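Long-range contacts in CsuC (Acinetobacter baumannii, PDB 6FJY), which probably acts as the periplasmic chaperone of archaic Csu pili, holding pilus subunits such as the tip adhesin CsuE in a pre-assembly complex by donor-strand complementation: residues P147-S152 / E232-T237; L163-N168 / V203-D208. All blocks are in the same frame, centred on the assembly; numbering follows the deposited sequence.

Overall arrangement
Both contacts illustrate how a beta-sandwich domain is assembled from strands distant in sequence. They lie in one mixed five-stranded sheet in the C-terminal part of CsuC, with their centres about 11 Å apart and each about 17 Å from the centre of the chain. The order across the sheet is 201-204, 162-167, 149-154, 232-238 and 220-225. Contact 2 joins the first two strands, contact 1 the third and fourth, and the antiparallel neighbours 149-154 and 162-167 connect them. Along the chain contact 2 is nested within the loop that contact 1 closes, so the chain returns after the antiparallel pair to lay strand 232-238 parallel to 149-154, on the side away from 162-167.

Contact 1: P147-S152 / E232-T237; sequences PVLQWS and ELIEIT
The parallel pairing of strands 149-154 and 232-238, the one parallel junction in an otherwise antiparallel five-stranded sheet, begins where Leu149 meets Ile236 and Gln150 pairs with Thr237. The short strand segments diverge, their directions 44° apart, and the backbone bonding is confined to the end where they converge. There Trp151 N donates to Thr237 O at 2.9 Å, tilted moderately from the carbonyl plane, while Thr237 N reaches Leu149 O through a weak bond of 3.5 Å. Gln150 CA also approaches Thr237 O, at 3.1 Å, so this carbonyl receives a CA-H contact besides the amide. Where the strands separate, Ile234 makes the contact through its side chain. Its extended chain, with CG1 opposite its own backbone N (chi1 180°), brings CD1 to 3.8 Å from both Pro147 CG and Leu149 CD1. Beside the bonded end, Leu149 CB rests 3.6 Å from Ile236 CD1. Trp151 crosses Ile236 at about a right angle, its CD1 3.5 Å from Ile236 CG1, and the Ile236 carbonyl lies at the indole edge near its plane. Gln150 and Thr237 share the other face, Gln150 CG 3.8 Å from Thr237 OG1. Leu175 and Ala173 add to the apolar side, and Ile221 touches both Trp151 and Ile236. Such a parallel first-to-last strand pairing within a mixed sheet fits the immunoglobulin-like beta-sandwich of periplasmic pilus chaperones.

Contact 2: L163-N168 / V203-D208; sequences LYLKNN and VKFAID
Leu163-Leu165 and Val203-Phe205 are joined as antiparallel neighbours by backbone hydrogen bonds. Leu165 and Val203 form a hydrogen-bonded pair: Leu165 N donates to Val203 O at 2.8 Å, almost straight at 172°, and Val203 N returns a bond of 2.9 Å to Leu165 O. Two residues along, past Tyr164 and Lys204, Phe205 N meets Leu163 O at 2.7 Å, within the carbonyl plane, whereas the answering bond from Leu163 N to Phe205 O is weak. The intervening Tyr164 and Lys204 form a non-hydrogen-bonded pair, in which CA-H groups point at the flanking carbonyls; Lys204 CA lies 3.0 Å from Leu163 O. A CH-pi contact ties the side chains of that pair together. Lys204 CB sits over the centre of the Tyr164 ring, 4.0 Å from its centroid and 9° off the normal. Beyond it the extended lysine chain runs beside the tyrosine in the same direction, bringing CD to 3.7 Å from Tyr164 CE2; its ammonium has a long, weak ion pair with Glu162, and Leu45 touches both side chains. Apolar packing occupies the face bearing Leu165: Leu165 CD2 approaches Phe205 CE2 at 4.2 Å, the two side chains crossing at about a right angle, and Val197 touches Leu165 and Val203. Further along, Ile207 CG1 lies against Leu163 CB. The whole is a short antiparallel ladder at the margin of a beta-sandwich sheet, with strand 201-204 outermost within this chain.

Contact 1: P147-S152 / E232-T237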
ATOM      1  N   PRO A 147      -5.062  14.517  14.010  1.00 60.05           N
ATOM      2  CA  PRO A 147      -3.993  14.910  14.933  1.00 49.42           C
ATOM      3  C   PRO A 147      -4.190  16.330  15.441  1.00 57.22           C
ATOM      4  O   PRO A 147      -4.592  17.222  14.695  1.00 49.52           O
ATOM      5  CB  PRO A 147      -2.724  14.787  14.083  1.00 48.56           C
ATOM      6  CG  PRO A 147      -3.188  14.957  12.675  1.00 55.38           C
ATOM      7  CD  PRO A 147      -4.569  14.333  12.633  1.00 53.76           C
ATOM      8  N   VAL A 148      -3.911  16.529  16.730  1.00 66.00           N
ATOM      9  CA  VAL A 148      -3.933  17.843  17.373  1.00 68.01           C
ATOM     10  C   VAL A 148      -2.574  18.030  18.029  1.00 59.49           C
ATOM     11  O   VAL A 148      -2.302  17.429  19.078  1.00 48.95           O
ATOM     12  CB  VAL A 148      -5.057  17.984  18.414  1.00 61.72           C
ATOM     13  CG1 VAL A 148      -5.013  19.359  19.038  1.00 55.56           C
ATOM     14  CG2 VAL A 148      -6.424  17.740  17.786  1.00 55.60           C
ATOM     15  N   LEU A 149      -1.727  18.858  17.431  1.00 58.31           N
ATOM     16  CA  LEU A 149      -0.309  18.847  17.762  1.00 71.74           C
ATOM     17  C   LEU A 149       0.103  20.114  18.499  1.00 77.96           C
ATOM     18  O   LEU A 149      -0.281  21.227  18.124  1.00 72.14           O
ATOM     19  CB  LEU A 149       0.555  18.667  16.506  1.00 57.85           C
ATOM     20  CG  LEU A 149       0.288  17.405  15.686  1.00 58.03           C
ATOM     21  CD1 LEU A 149       1.279  17.259  14.536  1.00 64.63           C
ATOM     22  CD2 LEU A 149       0.333  16.177  16.571  1.00 61.31           C
ATOM     23  N   GLN A 150       0.913  19.921  19.535  1.00 78.29           N
ATOM     24  CA  GLN A 150       1.529  20.997  20.288  1.00 75.55           C
ATOM     25  C   GLN A 150       3.015  20.707  20.413  1.00 61.74           C
ATOM     26  O   GLN A 150       3.445  19.554  20.363  1.00 54.12           O
ATOM     27  CB  GLN A 150       0.897  21.129  21.678  1.00 81.42           C
ATOM     28  CG  GLN A 150      -0.351  21.967  21.701  1.00 80.09           C
ATOM     29  CD  GLN A 150      -1.107  21.835  22.995  1.00 82.64           C
ATOM     30  OE1 GLN A 150      -0.542  21.464  24.023  1.00 77.63           O
ATOM     31  NE2 GLN A 150      -2.406  22.104  22.945  1.00 98.23           N
ATOM     32  N   TRP A 151       3.796  21.771  20.530  1.00 66.07           N
ATOM     33  CA  TRP A 151       5.237  21.669  20.657  1.00 71.49           C
ATOM     34  C   TRP A 151       5.709  22.461  21.871  1.00 85.31           C
ATOM     35  O   TRP A 151       4.976  23.268  22.446  1.00 69.40           O
ATOM     36  CB  TRP A 151       5.961  22.150  19.392  1.00 69.94           C
ATOM     37  CG  TRP A 151       5.907  23.629  19.164  1.00 77.20           C
ATOM     38  CD1 TRP A 151       4.918  24.323  18.546  1.00 71.33           C
ATOM     39  CD2 TRP A 151       6.906  24.588  19.525  1.00 81.23           C
ATOM     40  NE1 TRP A 151       5.232  25.654  18.498  1.00 76.75           N
ATOM     41  CE2 TRP A 151       6.446  25.846  19.099  1.00 84.07           C
ATOM     42  CE3 TRP A 151       8.141  24.504  20.169  1.00 93.87           C
ATOM     43  CZ2 TRP A 151       7.173  27.018  19.305  1.00 95.46           C
ATOM     44  CZ3 TRP A 151       8.863  25.666  20.372  1.00 99.04           C
ATOM     45  CH2 TRP A 151       8.377  26.905  19.941  1.00 99.35           C
ATOM     46  N   SER A 152       6.948  22.184  22.261  1.00 99.36           N
ATOM     47  CA  SER A 152       7.682  22.838  23.333  1.00 99.45           C
ATOM     48  C   SER A 152       9.127  22.386  23.215  1.00 98.81           C
ATOM     49  O   SER A 152       9.401  21.267  22.770  1.00 84.04           O
ATOM     50  CB  SER A 152       7.120  22.504  24.723  1.00 95.06           C
ATOM     51  OG  SER A 152       7.491  21.200  25.132  1.00 91.16           O
ATOM     52  N   GLU A 232      -1.776  17.570   3.848  1.00 74.75           N
ATOM     53  CA  GLU A 232      -2.442  18.709   4.455  1.00 80.61           C
ATOM     54  C   GLU A 232      -1.418  19.514   5.232  1.00 72.23           C
ATOM     55  O   GLU A 232      -0.573  18.955   5.941  1.00 57.94           O
ATOM     56  CB  GLU A 232      -3.571  18.284   5.403  1.00 86.59           C
ATOM     57  CG  GLU A 232      -4.518  17.228   4.862  1.00 94.65           C
ATOM     58  CD  GLU A 232      -5.630  17.815   4.025  1.00 99.91           C
ATOM     59  OE1 GLU A 232      -5.655  19.049   3.848  1.00104.67           O
ATOM     60  OE2 GLU A 232      -6.484  17.040   3.545  1.00107.04           O
ATOM     61  N   LEU A 233      -1.486  20.829   5.066  1.00 83.77           N
ATOM     62  CA  LEU A 233      -0.689  21.744   5.865  1.00 93.99           C
ATOM     63  C   LEU A 233      -1.320  21.842   7.245  1.00100.89           C
ATOM     64  O   LEU A 233      -2.466  22.285   7.384  1.00112.63           O
ATOM     65  CB  LEU A 233      -0.624  23.113   5.190  1.00105.24           C
ATOM     66  CG  LEU A 233       0.231  24.197   5.844  1.00111.93           C
ATOM     67  CD1 LEU A 233       1.677  23.759   5.896  1.00118.45           C
ATOM     68  CD2 LEU A 233       0.102  25.505   5.079  1.00115.23           C
ATOM     69  N   ILE A 234      -0.582  21.409   8.260  1.00 87.45           N
ATOM     70  CA  ILE A 234      -1.084  21.303   9.619  1.00 79.78           C
ATOM     71  C   ILE A 234      -0.336  22.308  10.480  1.00 78.85           C
ATOM     72  O   ILE A 234       0.874  22.506  10.308  1.00 60.09           O
ATOM     73  CB  ILE A 234      -0.923  19.862  10.144  1.00 84.92           C
ATOM     74  CG1 ILE A 234      -1.438  19.738  11.577  1.00 88.41           C
ATOM     75  CG2 ILE A 234       0.527  19.400  10.029  1.00 82.63           C
ATOM     76  CD1 ILE A 234      -1.476  18.306  12.069  1.00 92.47           C
ATOM     77  N   GLU A 235      -1.065  22.987  11.365  1.00 83.03           N
ATOM     78  CA  GLU A 235      -0.474  23.969  12.261  1.00 79.94           C
ATOM     79  C   GLU A 235      -0.362  23.396  13.665  1.00 86.10           C
ATOM     80  O   GLU A 235      -1.282  22.738  14.158  1.00 90.41           O
ATOM     81  CB  GLU A 235      -1.274  25.268  12.274  1.00 86.28           C
ATOM     82  CG  GLU A 235      -2.757  25.121  12.522  1.00 86.37           C
ATOM     83  CD  GLU A 235      -3.479  26.456  12.384  1.00 88.96           C
ATOM     84  OE1 GLU A 235      -3.131  27.221  11.453  1.00 81.32           O
ATOM     85  OE2 GLU A 235      -4.372  26.743  13.212  1.00 80.52           O
ATOM     86  N   ILE A 236       0.777  23.646  14.302  1.00 85.10           N
ATOM     87  CA  ILE A 236       1.085  23.114  15.620  1.00 80.42           C
ATOM     88  C   ILE A 236       1.530  24.275  16.496  1.00 83.12           C
ATOM     89  O   ILE A 236       2.493  24.978  16.162  1.00 75.15           O
ATOM     90  CB  ILE A 236       2.156  22.010  15.557  1.00 86.91           C
ATOM     91  CG1 ILE A 236       2.982  21.965  16.839  1.00 87.69           C
ATOM     92  CG2 ILE A 236       3.046  22.177  14.341  1.00 87.03           C
ATOM     93  CD1 ILE A 236       3.526  20.602  17.128  1.00 89.77           C
ATOM     94  N   THR A 237       0.811  24.497  17.592  1.00 90.79           N
ATOM     95  CA  THR A 237       1.038  25.628  18.476  1.00 95.61           C
ATOM     96  C   THR A 237       1.918  25.221  19.655  1.00 95.05           C
ATOM     97  O   THR A 237       2.058  24.039  19.979  1.00 97.74           O
ATOM     98  CB  THR A 237      -0.297  26.185  18.971  1.00100.72           C
ATOM     99  OG1 THR A 237      -0.944  25.213  19.799  1.00 97.19           O
ATOM    100  CG2 THR A 237      -1.196  26.497  17.785  1.00 96.19           C
TER

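Contact 2: L163-N168 / V203-D208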
ATOM      1  N   LEU A 163      13.260  18.940  20.702  1.00 87.07           N
ATOM      2  CA  LEU A 163      11.923  19.403  20.369  1.00 72.28           C
ATOM      3  C   LEU A 163      10.914  18.349  20.799  1.00 77.53           C
ATOM      4  O   LEU A 163      11.051  17.175  20.447  1.00 68.22           O
ATOM      5  CB  LEU A 163      11.782  19.676  18.871  1.00 73.54           C
ATOM      6  CG  LEU A 163      10.362  20.027  18.400  1.00 72.36           C
ATOM      7  CD1 LEU A 163       9.854  21.280  19.058  1.00 67.67           C
ATOM      8  CD2 LEU A 163      10.280  20.138  16.884  1.00 86.44           C
ATOM      9  N   TYR A 164       9.893  18.775  21.533  1.00 87.23           N
ATOM     10  CA  TYR A 164       8.832  17.895  22.003  1.00 77.27           C
ATOM     11  C   TYR A 164       7.576  18.171  21.185  1.00 72.89           C
ATOM     12  O   TYR A 164       7.176  19.329  21.034  1.00 66.19           O
ATOM     13  CB  TYR A 164       8.546  18.121  23.493  1.00 77.13           C
ATOM     14  CG  TYR A 164       9.637  17.679  24.457  1.00 74.05           C
ATOM     15  CD1 TYR A 164      10.846  18.364  24.540  1.00 91.45           C
ATOM     16  CD2 TYR A 164       9.439  16.608  25.312  1.00 67.34           C
ATOM     17  CE1 TYR A 164      11.836  17.970  25.430  1.00100.77           C
ATOM     18  CE2 TYR A 164      10.415  16.212  26.202  1.00 77.21           C
ATOM     19  CZ  TYR A 164      11.611  16.892  26.263  1.00 91.80           C
ATOM     20  OH  TYR A 164      12.577  16.485  27.158  1.00 93.30           O
ATOM     21  N   LEU A 165       6.956  17.112  20.669  1.00 61.17           N
ATOM     22  CA  LEU A 165       5.698  17.205  19.943  1.00 65.68           C
ATOM     23  C   LEU A 165       4.657  16.348  20.646  1.00 65.02           C
ATOM     24  O   LEU A 165       4.911  15.178  20.947  1.00 50.96           O
ATOM     25  CB  LEU A 165       5.864  16.751  18.493  1.00 67.61           C
ATOM     26  CG  LEU A 165       6.055  17.826  17.420  1.00 71.90           C
ATOM     27  CD1 LEU A 165       6.751  19.030  17.975  1.00 72.69           C
ATOM     28  CD2 LEU A 165       6.838  17.256  16.238  1.00 62.89           C
ATOM     29  N   LYS A 166       3.492  16.928  20.911  1.00 64.94           N
ATOM     30  CA  LYS A 166       2.418  16.211  21.577  1.00 66.33           C
ATOM     31  C   LYS A 166       1.216  16.130  20.649  1.00 52.49           C
ATOM     32  O   LYS A 166       0.894  17.089  19.947  1.00 50.95           O
ATOM     33  CB  LYS A 166       2.015  16.883  22.898  1.00 69.68           C
ATOM     34  CG  LYS A 166       0.865  16.175  23.596  1.00 72.36           C
ATOM     35  CD  LYS A 166       0.437  16.865  24.883  1.00 71.51           C
ATOM     36  CE  LYS A 166       1.471  16.766  25.977  1.00 82.50           C
ATOM     37  NZ  LYS A 166       1.058  17.617  27.137  1.00 92.93           N
ATOM     38  N   ASN A 167       0.591  14.962  20.613  1.00 55.68           N
ATOM     39  CA  ASN A 167      -0.630  14.744  19.859  1.00 56.01           C
ATOM     40  C   ASN A 167      -1.756  14.476  20.851  1.00 52.78           C
ATOM     41  O   ASN A 167      -1.718  13.481  21.582  1.00 45.99           O
ATOM     42  CB  ASN A 167      -0.461  13.571  18.895  1.00 52.44           C
ATOM     43  CG  ASN A 167      -1.535  13.522  17.852  1.00 51.68           C
ATOM     44  OD1 ASN A 167      -2.583  14.147  17.994  1.00 46.55           O
ATOM     45  ND2 ASN A 167      -1.289  12.762  16.787  1.00 62.11           N
ATOM     46  N   ASN A 168      -2.750  15.362  20.872  1.00 53.54           N
ATOM     47  CA  ASN A 168      -3.943  15.208  21.700  1.00 51.69           C
ATOM     48  C   ASN A 168      -5.125  14.637  20.930  1.00 51.74           C
ATOM     49  O   ASN A 168      -6.212  14.501  21.498  1.00 50.95           O
ATOM     50  CB  ASN A 168      -4.306  16.541  22.335  1.00 63.71           C
ATOM     51  CG  ASN A 168      -3.188  17.078  23.186  1.00 76.09           C
ATOM     52  OD1 ASN A 168      -2.695  16.392  24.084  1.00 69.91           O
ATOM     53  ND2 ASN A 168      -2.753  18.298  22.894  1.00 80.54           N
ATOM     54  N   VAL A 203       6.385  12.786  21.718  1.00 64.73           N
ATOM     55  CA  VAL A 203       7.723  12.343  21.351  1.00 53.68           C
ATOM     56  C   VAL A 203       8.645  13.547  21.305  1.00 56.56           C
ATOM     57  O   VAL A 203       8.204  14.692  21.206  1.00 63.43           O
ATOM     58  CB  VAL A 203       7.771  11.604  20.000  1.00 66.68           C
ATOM     59  CG1 VAL A 203       7.606  10.125  20.218  1.00 77.51           C
ATOM     60  CG2 VAL A 203       6.719  12.141  19.061  1.00 71.94           C
ATOM     61  N   LYS A 204       9.949  13.269  21.361  1.00 68.72           N
ATOM     62  CA  LYS A 204      10.966  14.311  21.333  1.00 84.57           C
ATOM     63  C   LYS A 204      12.017  14.001  20.274  1.00 83.19           C
ATOM     64  O   LYS A 204      12.261  12.838  19.938  1.00 68.01           O
ATOM     65  CB  LYS A 204      11.624  14.506  22.707  1.00 91.62           C
ATOM     66  CG  LYS A 204      12.057  13.239  23.427  1.00100.84           C
ATOM     67  CD  LYS A 204      12.594  13.601  24.807  1.00110.39           C
ATOM     68  CE  LYS A 204      13.076  12.391  25.585  1.00116.86           C
ATOM     69  NZ  LYS A 204      13.631  12.796  26.917  1.00123.00           N
ATOM     70  N   PHE A 205      12.638  15.058  19.749  1.00 93.45           N
ATOM     71  CA  PHE A 205      13.621  14.899  18.685  1.00 93.29           C
ATOM     72  C   PHE A 205      14.912  15.631  19.028  1.00 97.10           C
ATOM     73  O   PHE A 205      15.071  16.138  20.142  1.00 89.96           O
ATOM     74  CB  PHE A 205      13.072  15.462  17.372  1.00 96.78           C
ATOM     75  CG  PHE A 205      11.960  14.656  16.776  1.00 95.57           C
ATOM     76  CD1 PHE A 205      11.874  13.291  16.979  1.00 98.73           C
ATOM     77  CD2 PHE A 205      10.983  15.275  16.019  1.00 96.56           C
ATOM     78  CE1 PHE A 205      10.836  12.555  16.429  1.00 89.77           C
ATOM     79  CE2 PHE A 205       9.945  14.547  15.467  1.00 95.17           C
ATOM     80  CZ  PHE A 205       9.870  13.184  15.674  1.00 82.90           C
ATOM     81  N   ALA A 206      15.833  15.694  18.069  1.00103.88           N
ATOM     82  CA  ALA A 206      17.140  16.318  18.238  1.00 99.93           C
ATOM     83  C   ALA A 206      17.187  17.567  17.367  1.00 96.74           C
ATOM     84  O   ALA A 206      16.986  17.476  16.151  1.00 96.06           O
ATOM     85  CB  ALA A 206      18.262  15.348  17.867  1.00109.61           C
ATOM     86  N   ILE A 207      17.455  18.725  17.974  1.00106.30           N
ATOM     87  CA  ILE A 207      17.418  19.980  17.224  1.00108.50           C
ATOM     88  C   ILE A 207      18.506  20.939  17.687  1.00120.83           C
ATOM     89  O   ILE A 207      19.407  20.566  18.448  1.00121.78           O
ATOM     90  CB  ILE A 207      16.038  20.660  17.334  1.00100.62           C
ATOM     91  CG1 ILE A 207      15.601  20.759  18.796  1.00 92.39           C
ATOM     92  CG2 ILE A 207      14.989  19.933  16.498  1.00100.77           C
ATOM     93  CD1 ILE A 207      15.691  22.143  19.353  1.00 94.61           C
ATOM     94  N   ASP A 208      18.423  22.178  17.213  1.00129.11           N
ATOM     95  CA  ASP A 208      19.250  23.301  17.644  1.00118.84           C
ATOM     96  C   ASP A 208      18.515  24.577  17.228  1.00128.35           C
ATOM     97  O   ASP A 208      17.314  24.541  16.938  1.00120.99           O
ATOM     98  CB  ASP A 208      20.668  23.188  17.056  1.00105.11           C
ATOM     99  CG  ASP A 208      21.680  24.084  17.768  1.00112.91           C
ATOM    100  OD1 ASP A 208      21.472  25.316  17.820  1.00110.02           O
ATOM    101  OD2 ASP A 208      22.685  23.552  18.283  1.00111.90           O
TER